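Local structure of Melibiose/raffinose/stachyose-binding protein MelE (4R6H) at residues 32-36 with 319-323; 108-114 with 324-328; 142-148 with 265-270; 203-207 with 227-231; 386-390 with 404-408. The protein binds melibiose, raffinose and stachyose outside the cell and serves their import by the ABC transporter MelEDC-MsmX. All blocks are in the same frame, centred on the assembly; numbering follows the deposited sequence.

Contact 1 (32-36 with 319-323)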
# COMPACT_ATOMS: atom_id res chain seq x y z
N LYS A 32 -34.49 -6.26 14.53
CA LYS A 32 -33.12 -6.54 14.06
C LYS A 32 -32.10 -5.94 15.03
O LYS A 32 -32.37 -4.93 15.68
CB LYS A 32 -32.88 -5.98 12.65
CG LYS A 32 -33.77 -6.56 11.58
CD LYS A 32 -33.36 -6.10 10.19
CE LYS A 32 -34.31 -6.64 9.13
NZ LYS A 32 -33.98 -6.13 7.77
N LYS A 33 -30.94 -6.57 15.12
CA LYS A 33 -29.79 -6.00 15.83
C LYS A 33 -28.83 -5.41 14.80
O LYS A 33 -28.76 -5.88 13.67
CB LYS A 33 -29.12 -7.08 16.66
CG LYS A 33 -28.43 -8.14 15.82
CD LYS A 33 -28.63 -9.51 16.41
CE LYS A 33 -27.77 -9.70 17.64
NZ LYS A 33 -27.29 -11.09 17.71
N THR A 34 -28.09 -4.40 15.22
CA THR A 34 -27.20 -3.68 14.31
C THR A 34 -25.80 -4.26 14.43
O THR A 34 -25.29 -4.38 15.53
CB THR A 34 -27.15 -2.20 14.67
OG1 THR A 34 -28.42 -1.60 14.37
CG2 THR A 34 -26.07 -1.49 13.87
N LEU A 35 -25.18 -4.57 13.30
CA LEU A 35 -23.77 -5.04 13.27
C LEU A 35 -23.01 -3.88 12.61
O LEU A 35 -23.28 -3.52 11.46
CB LEU A 35 -23.68 -6.30 12.42
CG LEU A 35 -22.23 -6.83 12.21
CD1 LEU A 35 -21.68 -7.41 13.49
CD2 LEU A 35 -22.20 -7.89 11.12
N THR A 36 -22.12 -3.24 13.39
CA THR A 36 -21.45 -2.06 12.91
C THR A 36 -20.08 -2.42 12.34
O THR A 36 -19.31 -3.15 12.96
CB THR A 36 -21.27 -1.02 14.02
OG1 THR A 36 -20.62 -1.62 15.14
CG2 THR A 36 -22.63 -0.45 14.45
N GLN A 319 -21.57 -8.49 19.97
CA GLN A 319 -22.01 -9.17 18.78
C GLN A 319 -20.85 -9.90 18.06
O GLN A 319 -20.88 -10.07 16.84
CB GLN A 319 -22.71 -8.15 17.88
CG GLN A 319 -24.21 -8.12 18.13
CD GLN A 319 -24.86 -6.78 17.86
OE1 GLN A 319 -26.03 -6.57 18.17
NE2 GLN A 319 -24.10 -5.86 17.28
N LEU A 320 -19.88 -10.35 18.84
CA LEU A 320 -18.70 -11.03 18.31
C LEU A 320 -19.09 -12.21 17.43
O LEU A 320 -18.46 -12.46 16.40
CB LEU A 320 -17.78 -11.50 19.44
CG LEU A 320 -16.48 -12.18 19.02
CD1 LEU A 320 -15.66 -11.31 18.07
CD2 LEU A 320 -15.62 -12.64 20.20
N LYS A 321 -20.11 -12.96 17.84
CA LYS A 321 -20.51 -14.15 17.09
C LYS A 321 -20.96 -13.75 15.67
O LYS A 321 -20.53 -14.38 14.68
CB LYS A 321 -21.59 -14.94 17.88
CG LYS A 321 -22.97 -15.10 17.26
CD LYS A 321 -23.04 -16.33 16.37
CE LYS A 321 -24.45 -16.51 15.82
NZ LYS A 321 -24.47 -17.41 14.64
N GLU A 322 -21.77 -12.71 15.59
CA GLU A 322 -22.28 -12.19 14.33
C GLU A 322 -21.15 -11.59 13.48
O GLU A 322 -21.16 -11.70 12.25
CB GLU A 322 -23.36 -11.11 14.55
CG GLU A 322 -24.71 -11.59 15.13
CD GLU A 322 -24.69 -12.10 16.59
OE1 GLU A 322 -23.88 -11.68 17.46
OE2 GLU A 322 -25.56 -12.94 16.88
N ALA A 323 -20.23 -10.93 14.16
CA ALA A 323 -19.03 -10.37 13.51
C ALA A 323 -18.25 -11.49 12.82
O ALA A 323 -17.81 -11.32 11.65
CB ALA A 323 -18.16 -9.67 14.52

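Contact 2 (108-114 with 324-328)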
# COMPACT_ATOMS: atom_id res chain seq x y z
N ASP A 108 -8.83 -12.93 18.26
CA ASP A 108 -8.01 -13.89 17.60
C ASP A 108 -8.86 -14.74 16.69
O ASP A 108 -9.81 -15.39 17.14
CB ASP A 108 -7.26 -14.69 18.68
CG ASP A 108 -6.24 -15.62 18.14
OD1 ASP A 108 -6.23 -15.95 16.93
OD2 ASP A 108 -5.42 -16.11 18.97
N LEU A 109 -8.54 -14.75 15.38
CA LEU A 109 -9.31 -15.45 14.42
C LEU A 109 -8.71 -16.80 14.04
O LEU A 109 -9.14 -17.40 13.09
CB LEU A 109 -9.50 -14.59 13.17
CG LEU A 109 -10.11 -13.23 13.38
CD1 LEU A 109 -10.28 -12.50 12.03
CD2 LEU A 109 -11.41 -13.26 14.14
N ARG A 110 -7.75 -17.29 14.83
CA ARG A 110 -7.03 -18.52 14.44
C ARG A 110 -7.90 -19.75 14.33
O ARG A 110 -7.50 -20.70 13.61
CB ARG A 110 -5.86 -18.84 15.40
CG ARG A 110 -6.30 -19.46 16.73
CD ARG A 110 -5.12 -19.87 17.62
NE ARG A 110 -4.51 -18.74 18.30
CZ ARG A 110 -3.41 -18.78 19.05
NH1 ARG A 110 -2.76 -19.93 19.21
NH2 ARG A 110 -2.98 -17.67 19.63
N ASP A 111 -9.05 -19.78 14.99
CA ASP A 111 -9.95 -20.94 14.92
C ASP A 111 -11.03 -20.85 13.85
O ASP A 111 -11.97 -21.67 13.82
CB ASP A 111 -10.56 -21.21 16.29
CG ASP A 111 -9.49 -21.44 17.38
OD1 ASP A 111 -8.64 -22.32 17.21
OD2 ASP A 111 -9.44 -20.68 18.36
N MET A 112 -10.94 -19.84 12.97
CA MET A 112 -11.86 -19.77 11.84
C MET A 112 -11.38 -20.61 10.65
O MET A 112 -10.18 -20.67 10.35
CB MET A 112 -12.07 -18.30 11.40
CG MET A 112 -12.64 -17.39 12.49
SD MET A 112 -13.23 -15.81 11.85
CE MET A 112 -14.67 -16.37 10.97
N LYS A 113 -12.35 -21.17 9.94
CA LYS A 113 -12.07 -22.11 8.83
C LYS A 113 -11.26 -21.47 7.72
O LYS A 113 -10.41 -22.12 7.09
CB LYS A 113 -13.39 -22.67 8.28
CG LYS A 113 -14.21 -23.34 9.39
CD LYS A 113 -15.09 -24.49 8.94
CE LYS A 113 -15.41 -25.38 10.14
NZ LYS A 113 -16.08 -26.67 9.77
N TRP A 114 -11.48 -20.17 7.43
CA TRP A 114 -10.79 -19.53 6.30
C TRP A 114 -9.28 -19.45 6.45
O TRP A 114 -8.55 -19.36 5.46
CB TRP A 114 -11.35 -18.10 6.03
CG TRP A 114 -11.06 -17.10 7.13
CD1 TRP A 114 -11.89 -16.76 8.16
CD2 TRP A 114 -9.85 -16.38 7.34
NE1 TRP A 114 -11.28 -15.86 8.97
CE2 TRP A 114 -10.03 -15.59 8.50
CE3 TRP A 114 -8.62 -16.29 6.65
CZ2 TRP A 114 -9.04 -14.73 8.97
CZ3 TRP A 114 -7.66 -15.42 7.10
CH2 TRP A 114 -7.86 -14.66 8.27
N LYS A 324 -18.01 -12.59 13.53
CA LYS A 324 -17.35 -13.76 12.94
C LYS A 324 -18.18 -14.38 11.82
O LYS A 324 -17.60 -14.79 10.78
CB LYS A 324 -17.00 -14.79 13.99
CG LYS A 324 -15.89 -14.33 14.91
CD LYS A 324 -15.51 -15.42 15.91
CE LYS A 324 -14.40 -14.97 16.80
NZ LYS A 324 -14.10 -16.00 17.85
N ASP A 325 -19.51 -14.45 11.98
CA ASP A 325 -20.36 -14.98 10.92
C ASP A 325 -20.19 -14.11 9.65
O ASP A 325 -20.16 -14.63 8.52
CB ASP A 325 -21.86 -14.96 11.29
CG ASP A 325 -22.25 -16.01 12.32
OD1 ASP A 325 -21.55 -17.00 12.54
OD2 ASP A 325 -23.33 -15.76 12.91
N PHE A 326 -20.05 -12.79 9.84
CA PHE A 326 -19.92 -11.90 8.70
C PHE A 326 -18.54 -12.13 8.00
O PHE A 326 -18.45 -12.13 6.76
CB PHE A 326 -20.08 -10.43 9.13
CG PHE A 326 -20.15 -9.47 7.98
CD1 PHE A 326 -19.02 -8.91 7.42
CD2 PHE A 326 -21.35 -9.16 7.42
CE1 PHE A 326 -19.11 -8.07 6.35
CE2 PHE A 326 -21.45 -8.32 6.33
CZ PHE A 326 -20.32 -7.78 5.78
N ILE A 327 -17.48 -12.26 8.80
CA ILE A 327 -16.16 -12.55 8.23
C ILE A 327 -16.23 -13.86 7.42
O ILE A 327 -15.72 -13.94 6.29
CB ILE A 327 -15.10 -12.61 9.33
CG1 ILE A 327 -14.82 -11.21 9.90
CG2 ILE A 327 -13.82 -13.23 8.78
CD1 ILE A 327 -13.92 -11.20 11.12
N ALA A 328 -16.82 -14.91 8.01
CA ALA A 328 -16.92 -16.19 7.31
C ALA A 328 -17.69 -16.06 6.00
O ALA A 328 -17.34 -16.70 5.00
CB ALA A 328 -17.54 -17.26 8.20
O HOH W 1 -11.65 -15.01 18.95

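Contact 3 (142-148 with 265-270)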
# COMPACT_ATOMS: atom_id res chain seq x y z
N LYS A 142 0.34 -5.12 -3.31
CA LYS A 142 1.65 -5.54 -3.80
C LYS A 142 2.14 -4.48 -4.77
O LYS A 142 1.80 -4.52 -5.96
CB LYS A 142 1.64 -6.94 -4.41
CG LYS A 142 1.51 -8.07 -3.40
CD LYS A 142 1.71 -9.45 -4.02
CE LYS A 142 0.51 -9.94 -4.82
NZ LYS A 142 0.76 -11.35 -5.26
N ASP A 143 2.97 -3.56 -4.28
CA ASP A 143 3.39 -2.37 -5.01
C ASP A 143 4.86 -2.45 -5.41
O ASP A 143 5.76 -2.86 -4.61
CB ASP A 143 3.20 -1.12 -4.16
CG ASP A 143 1.75 -0.75 -3.97
OD1 ASP A 143 0.90 -1.07 -4.82
OD2 ASP A 143 1.48 -0.07 -2.95
N GLY A 144 5.10 -2.04 -6.66
CA GLY A 144 6.42 -1.82 -7.20
C GLY A 144 6.41 -0.60 -8.08
O GLY A 144 6.08 0.53 -7.63
N LEU A 145 6.72 -0.82 -9.36
CA LEU A 145 6.69 0.22 -10.36
C LEU A 145 5.74 -0.16 -11.50
O LEU A 145 5.74 -1.34 -11.93
CB LEU A 145 8.09 0.41 -10.97
CG LEU A 145 9.21 0.76 -10.03
CD1 LEU A 145 10.55 0.71 -10.72
CD2 LEU A 145 9.01 2.15 -9.46
N ALA A 146 5.00 0.81 -11.99
CA ALA A 146 4.20 0.65 -13.19
C ALA A 146 5.00 1.15 -14.39
O ALA A 146 5.79 2.09 -14.28
CB ALA A 146 2.91 1.40 -13.08
N TYR A 147 4.80 0.53 -15.56
CA TYR A 147 5.60 0.90 -16.70
C TYR A 147 4.87 0.61 -18.01
O TYR A 147 3.99 -0.24 -18.07
CB TYR A 147 6.94 0.16 -16.69
CG TYR A 147 6.83 -1.31 -16.96
CD1 TYR A 147 6.37 -2.20 -15.99
CD2 TYR A 147 7.11 -1.83 -18.22
CE1 TYR A 147 6.26 -3.57 -16.26
CE2 TYR A 147 7.01 -3.16 -18.47
CZ TYR A 147 6.59 -4.03 -17.49
OH TYR A 147 6.41 -5.39 -17.77
N ASN A 148 5.29 1.32 -19.05
CA ASN A 148 4.76 1.15 -20.41
C ASN A 148 5.54 0.05 -21.10
O ASN A 148 6.71 0.22 -21.40
CB ASN A 148 4.87 2.47 -21.15
CG ASN A 148 4.30 2.42 -22.53
OD1 ASN A 148 4.48 1.43 -23.25
ND2 ASN A 148 3.63 3.50 -22.92
N ILE A 265 5.06 8.50 -20.88
CA ILE A 265 5.67 8.15 -19.59
C ILE A 265 6.17 6.73 -19.62
O ILE A 265 5.40 5.82 -19.96
CB ILE A 265 4.64 8.29 -18.44
CG1 ILE A 265 4.27 9.76 -18.17
CG2 ILE A 265 5.18 7.69 -17.14
CD1 ILE A 265 3.07 9.92 -17.26
N ALA A 266 7.42 6.48 -19.26
CA ALA A 266 7.92 5.10 -19.19
C ALA A 266 7.59 4.39 -17.88
O ALA A 266 7.01 3.32 -17.89
CB ALA A 266 9.41 5.03 -19.47
N PHE A 267 7.97 4.99 -16.75
CA PHE A 267 7.75 4.43 -15.41
C PHE A 267 7.04 5.43 -14.52
O PHE A 267 7.21 6.64 -14.63
CB PHE A 267 9.06 4.13 -14.73
CG PHE A 267 9.85 3.02 -15.32
CD1 PHE A 267 9.69 1.71 -14.87
CD2 PHE A 267 10.86 3.28 -16.26
CE1 PHE A 267 10.50 0.69 -15.35
CE2 PHE A 267 11.65 2.25 -16.77
CZ PHE A 267 11.47 0.96 -16.31
N THR A 268 6.30 4.90 -13.55
CA THR A 268 5.76 5.70 -12.45
C THR A 268 5.56 4.79 -11.26
O THR A 268 5.50 3.58 -11.44
CB THR A 268 4.49 6.49 -12.86
OG1 THR A 268 4.23 7.51 -11.90
CG2 THR A 268 3.27 5.59 -12.98
N MET A 269 5.48 5.33 -10.05
CA MET A 269 5.20 4.50 -8.89
C MET A 269 3.80 3.96 -8.97
O MET A 269 2.89 4.59 -9.51
CB MET A 269 5.34 5.29 -7.60
CG MET A 269 6.69 5.92 -7.30
SD MET A 269 8.14 4.94 -6.98
CE MET A 269 7.60 3.91 -5.58
N GLN A 270 3.64 2.74 -8.46
CA GLN A 270 2.37 2.08 -8.69
C GLN A 270 1.23 2.75 -7.95
O GLN A 270 1.34 3.04 -6.76
CB GLN A 270 2.52 0.68 -8.22
CG GLN A 270 1.52 -0.24 -8.81
CD GLN A 270 1.91 -1.63 -8.46
OE1 GLN A 270 3.10 -1.97 -8.55
NE2 GLN A 270 0.94 -2.44 -8.11
O HOH W 2 3.23 6.02 -21.63

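Contact 4 (203-207 with 227-231)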
# COMPACT_ATOMS: atom_id res chain seq x y z
N THR A 203 12.33 0.17 2.19
CA THR A 203 12.35 -1.27 2.45
C THR A 203 13.58 -2.01 1.89
O THR A 203 14.33 -2.61 2.69
CB THR A 203 10.98 -1.90 2.06
OG1 THR A 203 9.96 -1.47 2.99
CG2 THR A 203 11.00 -3.41 2.07
N PRO A 204 13.86 -1.91 0.57
CA PRO A 204 15.12 -2.54 0.10
C PRO A 204 16.34 -1.87 0.72
O PRO A 204 17.37 -2.54 0.92
CB PRO A 204 15.09 -2.32 -1.40
CG PRO A 204 14.03 -1.31 -1.69
CD PRO A 204 13.04 -1.43 -0.56
N LEU A 205 16.27 -0.59 1.07
CA LEU A 205 17.46 0.07 1.62
C LEU A 205 17.77 -0.42 3.02
O LEU A 205 18.94 -0.71 3.31
CB LEU A 205 17.30 1.57 1.64
CG LEU A 205 18.46 2.41 2.22
CD1 LEU A 205 19.64 2.31 1.31
CD2 LEU A 205 18.01 3.83 2.37
N LEU A 206 16.75 -0.57 3.85
CA LEU A 206 16.94 -0.67 5.29
C LEU A 206 16.41 -1.94 5.94
O LEU A 206 16.70 -2.17 7.11
CB LEU A 206 16.34 0.56 6.02
CG LEU A 206 16.79 1.94 5.56
CD1 LEU A 206 15.95 3.04 6.15
CD2 LEU A 206 18.25 2.14 5.93
N ILE A 207 15.61 -2.72 5.21
CA ILE A 207 14.88 -3.83 5.78
C ILE A 207 15.19 -5.20 5.21
O ILE A 207 15.47 -6.12 5.99
CB ILE A 207 13.34 -3.59 5.68
CG1 ILE A 207 12.94 -2.24 6.30
CG2 ILE A 207 12.58 -4.73 6.31
CD1 ILE A 207 13.34 -2.04 7.75
N LYS A 227 21.88 7.10 7.14
CA LYS A 227 21.70 5.94 6.29
C LYS A 227 20.55 6.10 5.28
O LYS A 227 20.43 5.33 4.33
CB LYS A 227 21.46 4.69 7.17
CG LYS A 227 22.69 4.35 8.00
CD LYS A 227 22.49 3.14 8.90
CE LYS A 227 23.86 2.60 9.34
NZ LYS A 227 23.92 2.48 10.81
N PHE A 228 19.71 7.10 5.49
CA PHE A 228 18.56 7.36 4.64
C PHE A 228 18.96 8.31 3.50
O PHE A 228 18.21 8.44 2.52
CB PHE A 228 17.45 8.01 5.47
CG PHE A 228 16.05 7.81 4.91
CD1 PHE A 228 15.38 6.64 5.19
CD2 PHE A 228 15.40 8.80 4.17
CE1 PHE A 228 14.09 6.44 4.74
CE2 PHE A 228 14.11 8.59 3.70
CZ PHE A 228 13.47 7.42 3.99
N THR A 229 20.09 9.02 3.62
CA THR A 229 20.42 10.06 2.66
C THR A 229 20.51 9.60 1.22
O THR A 229 20.19 10.36 0.28
CB THR A 229 21.78 10.74 3.08
OG1 THR A 229 21.68 11.16 4.45
CG2 THR A 229 22.13 11.89 2.22
N TYR A 230 20.94 8.35 1.10
CA TYR A 230 20.97 7.71 -0.23
C TYR A 230 19.71 7.94 -1.07
O TYR A 230 19.80 8.30 -2.25
CB TYR A 230 21.21 6.21 -0.06
CG TYR A 230 21.15 5.41 -1.32
CD1 TYR A 230 22.23 5.32 -2.16
CD2 TYR A 230 20.00 4.69 -1.67
CE1 TYR A 230 22.19 4.54 -3.32
CE2 TYR A 230 19.96 3.93 -2.83
CZ TYR A 230 21.04 3.85 -3.63
OH TYR A 230 20.95 3.09 -4.79
N LEU A 231 18.54 7.80 -0.44
CA LEU A 231 17.32 7.99 -1.23
C LEU A 231 17.09 9.42 -1.71
O LEU A 231 16.54 9.66 -2.81
CB LEU A 231 16.09 7.50 -0.46
CG LEU A 231 16.12 6.01 -0.11
CD1 LEU A 231 14.96 5.70 0.81
CD2 LEU A 231 16.14 5.17 -1.35

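Contact 5 (386-390 with 404-408)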
# COMPACT_ATOMS: atom_id res chain seq x y z
N VAL A 386 5.78 13.83 6.63
CA VAL A 386 7.11 14.40 6.68
C VAL A 386 7.92 13.91 5.46
O VAL A 386 8.59 14.69 4.82
CB VAL A 386 7.85 13.99 7.95
CG1 VAL A 386 9.26 14.57 7.93
CG2 VAL A 386 7.11 14.50 9.18
N LEU A 387 7.80 12.63 5.11
CA LEU A 387 8.51 12.12 3.89
C LEU A 387 8.05 12.88 2.63
O LEU A 387 8.83 13.20 1.76
CB LEU A 387 8.28 10.60 3.75
CG LEU A 387 8.92 9.72 4.83
CD1 LEU A 387 8.38 8.30 4.68
CD2 LEU A 387 10.44 9.74 4.78
N GLY A 388 6.74 13.12 2.54
CA GLY A 388 6.20 13.85 1.41
C GLY A 388 6.73 15.27 1.34
O GLY A 388 7.19 15.73 0.28
N THR A 389 6.71 15.93 2.51
CA THR A 389 7.24 17.29 2.72
C THR A 389 8.66 17.42 2.20
O THR A 389 8.97 18.28 1.37
CB THR A 389 7.25 17.70 4.23
OG1 THR A 389 5.92 17.97 4.68
CG2 THR A 389 8.12 18.87 4.50
N VAL A 390 9.54 16.57 2.69
CA VAL A 390 10.96 16.73 2.36
C VAL A 390 11.20 16.45 0.88
O VAL A 390 12.04 17.09 0.23
CB VAL A 390 11.91 15.93 3.28
CG1 VAL A 390 11.74 16.38 4.73
CG2 VAL A 390 11.78 14.42 3.11
N ILE A 404 18.03 17.19 4.48
CA ILE A 404 16.81 16.38 4.63
C ILE A 404 16.94 15.30 5.70
O ILE A 404 16.05 15.08 6.51
CB ILE A 404 16.39 15.79 3.26
CG1 ILE A 404 15.88 16.94 2.39
CG2 ILE A 404 15.34 14.71 3.42
CD1 ILE A 404 15.73 16.61 0.94
N SER A 405 18.06 14.59 5.72
CA SER A 405 18.22 13.53 6.70
C SER A 405 18.24 14.10 8.10
O SER A 405 17.74 13.49 9.02
CB SER A 405 19.47 12.72 6.40
OG SER A 405 19.24 12.02 5.18
N GLN A 406 18.75 15.32 8.26
CA GLN A 406 18.75 15.91 9.58
C GLN A 406 17.33 16.26 10.04
O GLN A 406 16.93 15.96 11.18
CB GLN A 406 19.67 17.12 9.60
CG GLN A 406 21.11 16.69 9.42
CD GLN A 406 22.08 17.84 9.51
OE1 GLN A 406 23.00 17.84 10.32
NE2 GLN A 406 21.88 18.84 8.66
N LYS A 407 16.54 16.83 9.14
CA LYS A 407 15.12 17.07 9.43
C LYS A 407 14.34 15.81 9.73
O LYS A 407 13.51 15.75 10.66
CB LYS A 407 14.51 17.80 8.26
CG LYS A 407 13.00 18.04 8.35
CD LYS A 407 12.67 19.25 9.21
CE LYS A 407 11.17 19.48 9.37
NZ LYS A 407 10.46 19.67 8.07
N LEU A 408 14.57 14.75 8.96
CA LEU A 408 13.88 13.53 9.23
C LEU A 408 14.15 13.01 10.64
O LEU A 408 13.26 12.51 11.27
CB LEU A 408 14.17 12.46 8.17
CG LEU A 408 13.57 12.82 6.80
CD1 LEU A 408 14.26 11.95 5.74
CD2 LEU A 408 12.07 12.64 6.71

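Contact 1 (32-36 with 319-323)
K33 reaches across from the strand to E322 on the first turn of the helix, and NZ forms a salt bridge with OE2 at 2.7 Å. The two side chains cross at about a right angle, and the ammonium group comes down on OE2 from above the carboxylate, 85° out of its plane. K33 gets there by a strongly bent chain: CG sits between the backbone N and the carbonyl carbon (chi1 68°), and further bends follow at chi2, chi3 and chi4. On the way it slides past Q319 in the opposite direction, and Q319 OE1 lies 3.5 Å from K33 CB. Q319 stretches its amide over to the strand backbone, where NE2 gives a short but poorly aligned, weak hydrogen bond to T34 O (2.6 Å, 128° at the hydrogen). NE2 also has a weak bond to D90. Beneath these polar groups L35 supplies the apolar part: CD1 lies 4.3 Å from A323 CB and 4.2 Å from E322 CB. A glutamine in place of E322 would probably leave the ammonium group of K33 without its countercharge and free its long chain to swing away. Q319 occupies the N-cap position of the helix, and its carbonyl O takes the first-turn bond from A323 N at 2.9 Å. Strand 33-38 pairs in parallel with strand 64-69, whose I64 touches both L35 and E322, while A323 and L320 rest on A313 of strand 310-313; helix 320-331 thus bridges the two sheets at its N-terminal end.

Contact 2 (108-114 with 324-328)
M112, L109 and W114 meet the helix mainly through I327, in a small apolar cluster. The methyl CE of M112 makes several contacts: it lies 3.9 Å from I327 CG2, 4.1 Å from A328 CB and 3.3 Å from the backbone O of K324. M112 crosses I327 at about a right angle, and a bend at chi3 (71°) turns CE onto the helix. L109 and I327 meet tip to tip through their CD1 methyls at 4.0 Å. The other branch of I327, CG2, approaches the indole of W114 obliquely, 3.7 Å from NE1. In the plane of that indole, at its edge, lie L109 CD1 and M112 CE.

Polar links are fewer. W114 NE1 makes a weak hydrogen bond to M112 SD, tying the two loop side chains together. K324, extended beyond CG, reaches the loop through a water that donates to D108 O at 2.6 Å and accepts from K324 NZ.

Charge and turn geometry shape the loop itself. D108 OD1 takes the backbone N of R110, an Asx turn, while OD2 is gripped side-on by NE and NH2 of R110, both bonds near the guanidinium plane. A type I beta turn from L109 to M112 follows, closed by M112 N to L109 O. The Asx and beta turns present L109, M112 and W114 to helix 320-331 in the lobe of the solute-binding fold that holds strand 33-38.

Contact 3 (142-148 with 265-270)
Q270 lays its amide along the strand backbone opposite: OE1 accepts from G144 N at 2.8 Å, with the donor 49° out of the carbonyl plane, while NE2 gives a weak bond to K142 O. CG lies anti to the backbone N (chi1 -159°) and the chain runs on extended, which carries the amide to G144. D143 crosses it obliquely and spends OD2 on Y373. Without the amide, as with an alanine at Q270, G144 N is likely to lose its acceptor and a gap to open beside D143. The two strands are antiparallel neighbours in the mixed central sheet of one lobe. A146 and T268 form the hydrogen-bonded pair, with A146 N to T268 O at 2.9 Å; N148 N to A266 O continues the pairing. At the non-hydrogen-bonded pair, Y147 and F267 share a face, and Y147 CB lies 3.6 Å from F267 CD1; chi1 of 69° takes the tyrosine ring away from the partner strand. L145 and M269 cross obliquely, L145 CD2 lying 3.8 Å from M269 SD, the methionine folded at chi2 and chi3. N148 ND2 reaches I265 O through one water, and OD1 caps the following helix at I151 N and accepts from N150 ND2.

Contact 4 (203-207 with 227-231)
The F228 ring has a methyl at its edge and another over one face. L206 CD1 comes in near the ring plane, 3.8 Å from CD1 of F228, the two side chains crossing at about a right angle. L231 CD1, from the same segment as the ring, stands 3.9 Å above one face, offset toward the rim. W225 also meets the ring, with the planes at about 55°. The Y230 ring receives L205 CD1 obliquely, 3.8 Å from its CD2 atom.

L205 lies between Y230 and L231 and contacts both. CG anti to the backbone N (chi1 179°) carries the branch point toward segment 227-231, where CD1 goes to Y230, while CD2 meets L231 tip to tip, 3.8 Å from CG. CD2 also comes to 3.5 Å from the backbone O of K227. In L206, CG lies anti to the carbonyl carbon instead (chi1 -54°), which sets its CD1 against F228, and its CD2 lies 4.3 Å from K227 CB. The lysine itself leads its charged end away from the contact, to a long, weak ion pair with E214.

The segment 203-207 closes helix 192-206, whose body also touches F228 and L231 through A202, Y198 and F201. I295 lies against both L205 and Y230. With methyls and ring carbons doing nearly all the touching, the contact between the end of one helix and the start of helix 229-240 probably rests on shape fit and exclusion of water; the backbone carbonyls of L205 and L231 have partners outside it, H296 and Y197.

Contact 5 (386-390 with 404-408)
V390 and I404 cross obliquely, CG2 against CG2 at 3.6 Å, and I404 CG2 is equally close to V390 CB. With CG1 of the valine anti to the carbonyl carbon (chi1 -60°), CG2 falls between the backbone N and the carbonyl carbon, and from there the same methyl also faces L408 CD2 at 4.0 Å. I404 sends its longer branch past the valine, its CD1 ending 3.8 Å from the backbone O of V390.

One turn back on helix 383-395 and one turn on along helix 401-420 the pairing is taken up by V386 and L408, which slide past each other in opposite directions, V386 CG1 lying 3.6 Å from L408 CD2. L387 comes to the same methyl at about a right angle through its own CD2, at 3.8 Å, so L408 CD2 is wedged among three side chains of the facing helix.

These are neighbouring helices of an antiparallel helical hairpin, 383-395 and 401-420, near the C terminus; the short segments run at 158° to one another with axes 10.6 Å apart.

K407 crosses V390 obliquely, CG lying 4.2 Å from V390 CG1. Its chain is bent at chi2 and chi4, and NZ has a long, weak ion pair with E411 of its own helix. T389 turns its hydroxyl to K191, and behind the contact Y198 of helix 192-206 touches both L387 and V390.

From the N terminus, strand 33-38 waits for helix 320-331, so contact 1 closes a loop of 282 residues. Contact 2 opens inside it, at 108-114, and closes one turn further along the same helix; the two loops therefore cross, and L35 touches F326 where they meet. Both tie together one lobe. Contact 3 lies within both spans and pairs central strands of the other lobe, its centre about 41 Å from that of contact 1. Within its own span sits contact 4, joining the end of helix 192-206 to the start of helix 229-240. Contact 5 follows in series as a C-terminal hairpin, meeting contact 4 through F228 against L387 and L408, and a probable hydrogen bond between T229 and S405.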